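Side-chain contact in putative hydroxymethylglutaryl-CoA synthase (Streptococcus mutans, PDB 3SQZ), which probably makes hydroxymethylglutaryl-CoA as a thiolase-fold acyltransferase and binds coenzyme A: residues Leu88-Ala93 / His127-Ile132. Residues are numbered along the deposited sequence; the frame is centred on the assembly and turned at random.
Sequences LAAGSA and HSLLGI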
ATOM      1  N   LEU A  88       4.278   0.795  11.516  1.00  9.18           N
ATOM      2  CA  LEU A  88       3.386   0.042  10.640  1.00  9.15           C
ATOM      3  C   LEU A  88       4.194  -0.913   9.762  1.00  8.93           C
ATOM      4  O   LEU A  88       3.803  -2.072   9.578  1.00  9.51           O
ATOM      5  CB  LEU A  88       2.525   0.980   9.793  1.00  9.65           C
ATOM      6  CG  LEU A  88       1.492   1.801  10.569  1.00 10.85           C
ATOM      7  CD1 LEU A  88       0.882   2.847   9.659  1.00 12.77           C
ATOM      8  CD2 LEU A  88       0.416   0.914  11.196  1.00 12.74           C
ATOM      9  N   ALA A  89       5.320  -0.438   9.227  1.00  9.22           N
ATOM     10  CA  ALA A  89       6.161  -1.274   8.374  1.00  9.49           C
ATOM     11  C   ALA A  89       6.684  -2.482   9.158  1.00  9.67           C
ATOM     12  O   ALA A  89       6.598  -3.627   8.695  1.00 10.23           O
ATOM     13  CB  ALA A  89       7.307  -0.470   7.791  1.00 10.43           C
ATOM     14  N   ALA A  90       7.194  -2.242  10.365  1.00 10.00           N
ATOM     15  CA  ALA A  90       7.710  -3.330  11.181  1.00 10.59           C
ATOM     16  C   ALA A  90       6.596  -4.308  11.549  1.00 10.10           C
ATOM     17  O   ALA A  90       6.811  -5.517  11.556  1.00 10.82           O
ATOM     18  CB  ALA A  90       8.390  -2.785  12.429  1.00 11.20           C
ATOM     19  N   GLY A  91       5.408  -3.794  11.869  1.00 10.05           N
ATOM     20  CA  GLY A  91       4.273  -4.651  12.167  1.00  9.99           C
ATOM     21  C   GLY A  91       3.917  -5.546  10.994  1.00  9.89           C
ATOM     22  O   GLY A  91       3.655  -6.739  11.165  1.00 11.02           O
ATOM     23  N   SER A  92       3.911  -4.987   9.787  1.00  9.52           N
ATOM     24  CA  SER A  92       3.517  -5.778   8.626  1.00 10.04           C
ATOM     25  C   SER A  92       4.524  -6.897   8.361  1.00  9.92           C
ATOM     26  O   SER A  92       4.146  -7.999   7.979  1.00 11.62           O
ATOM     27  CB  SER A  92       3.285  -4.891   7.392  1.00 10.35           C
ATOM     28  OG  SER A  92       4.471  -4.277   6.907  1.00  9.98           O
ATOM     29  N   ALA A  93       5.805  -6.626   8.585  1.00 10.83           N
ATOM     30  CA  ALA A  93       6.821  -7.653   8.420  1.00 11.67           C
ATOM     31  C   ALA A  93       6.734  -8.705   9.533  1.00 10.63           C
ATOM     32  O   ALA A  93       6.948  -9.896   9.305  1.00 11.13           O
ATOM     33  CB  ALA A  93       8.193  -7.023   8.398  1.00 13.05           C
ATOM     34  N   HIS A 127      14.811  -2.953   9.855  1.00 11.26           N
ATOM     35  CA  HIS A 127      15.876  -3.940   9.937  1.00 11.55           C
ATOM     36  C   HIS A 127      16.214  -4.275  11.398  1.00 12.13           C
ATOM     37  O   HIS A 127      16.327  -5.440  11.780  1.00 12.35           O
ATOM     38  CB  HIS A 127      17.113  -3.424   9.197  1.00 11.54           C
ATOM     39  CG  HIS A 127      18.282  -4.347   9.275  1.00 11.15           C
ATOM     40  ND1 HIS A 127      19.160  -4.339  10.337  1.00 12.35           N
ATOM     41  CD2 HIS A 127      18.706  -5.324   8.440  1.00 12.00           C
ATOM     42  CE1 HIS A 127      20.074  -5.275  10.154  1.00 12.16           C
ATOM     43  NE2 HIS A 127      19.819  -5.891   9.012  1.00 11.87           N
ATOM     44  N   SER A 128      16.349  -3.245  12.223  1.00 12.04           N
ATOM     45  CA  SER A 128      16.692  -3.383  13.629  0.62 13.04           C
ATOM     46  C   SER A 128      15.564  -4.023  14.446  1.00 12.55           C
ATOM     47  O   SER A 128      15.767  -4.963  15.207  1.00 13.11           O
ATOM     48  CB  SER A 128      17.000  -1.991  14.178  0.62 15.18           C
ATOM     49  OG  SER A 128      17.337  -2.033  15.545  0.62 16.41           O
ATOM     50  N   LEU A 129      14.365  -3.467  14.301  1.00 11.97           N
ATOM     51  CA  LEU A 129      13.220  -3.923  15.085  1.00 12.38           C
ATOM     52  C   LEU A 129      12.901  -5.391  14.823  1.00 12.34           C
ATOM     53  O   LEU A 129      12.440  -6.096  15.720  1.00 13.27           O
ATOM     54  CB  LEU A 129      11.985  -3.064  14.811  1.00 12.76           C
ATOM     55  CG  LEU A 129      12.020  -1.644  15.379  1.00 12.77           C
ATOM     56  CD1 LEU A 129      10.934  -0.786  14.750  1.00 13.86           C
ATOM     57  CD2 LEU A 129      11.920  -1.631  16.907  1.00 13.73           C
ATOM     58  N   LEU A 130      13.136  -5.846  13.596  1.00 11.96           N
ATOM     59  CA  LEU A 130      12.839  -7.222  13.212  1.00 12.14           C
ATOM     60  C   LEU A 130      13.979  -8.191  13.485  1.00 12.37           C
ATOM     61  O   LEU A 130      13.811  -9.392  13.333  1.00 14.13           O
ATOM     62  CB  LEU A 130      12.465  -7.300  11.735  1.00 13.27           C
ATOM     63  CG  LEU A 130      11.154  -6.639  11.330  1.00 18.01           C
ATOM     64  CD1 LEU A 130      11.093  -6.503   9.815  1.00 19.33           C
ATOM     65  CD2 LEU A 130       9.980  -7.429  11.879  1.00 21.82           C
ATOM     66  N   GLY A 131      15.151  -7.679  13.850  1.00 11.80           N
ATOM     67  CA  GLY A 131      16.265  -8.562  14.141  1.00 12.80           C
ATOM     68  C   GLY A 131      16.808  -9.272  12.910  1.00 12.30           C
ATOM     69  O   GLY A 131      17.253 -10.417  12.988  1.00 13.99           O
ATOM     70  N   ILE A 132      16.779  -8.594  11.770  1.00 11.66           N
ATOM     71  CA  ILE A 132      17.345  -9.156  10.549  1.00 11.61           C
ATOM     72  C   ILE A 132      18.877  -9.198  10.637  1.00 11.22           C
ATOM     73  O   ILE A 132      19.496  -8.356  11.293  1.00 11.77           O
ATOM     74  CB  ILE A 132      16.825  -8.378   9.320  1.00 11.97           C
ATOM     75  CG1 ILE A 132      15.317  -8.650   9.178  1.00 13.39           C
ATOM     76  CG2 ILE A 132      17.572  -8.761   8.055  1.00 12.13           C
ATOM     77  CD1 ILE A 132      14.597  -7.721   8.237  1.00 13.62           C
TER
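Leu130 reaches across to Ala90 and Ala93, which stand one helical turn apart on helix 85-94, and its side chain is a worked example of how a branched residue fits against a face built from small ones. CB leaves the backbone toward the partner helix, and with chi1 at -67° CG sits beside the backbone N and anti to the carbonyl carbon, which aims the fork at that face. CG itself only grazes Ala93, lying 4.2 Å from its CB. Beyond it the two methyls divide the work: CD1 presses on Ala93 CB at 3.3 Å, tighter than usual for two carbons, while CD2 lies 3.7 Å from Ala90 O and 3.9 Å from Ala93 CB. Helix 85-94 packs on the mixed sheet of the thiolase fold, where Leu168 of strand 166-175 touches both Leu130 and Ala93. One residue back, Leu129 sends CD1 to within 4.0 Å of Ala90 CB, and Phe407 of strand 407-413 touches both of these side chains. Directly after Leu130, Gly131 takes a positive phi (69°) in a Schellman motif that closes helix 122-129, its N bonded back to Ser128 O and Ile132 N to His127 O.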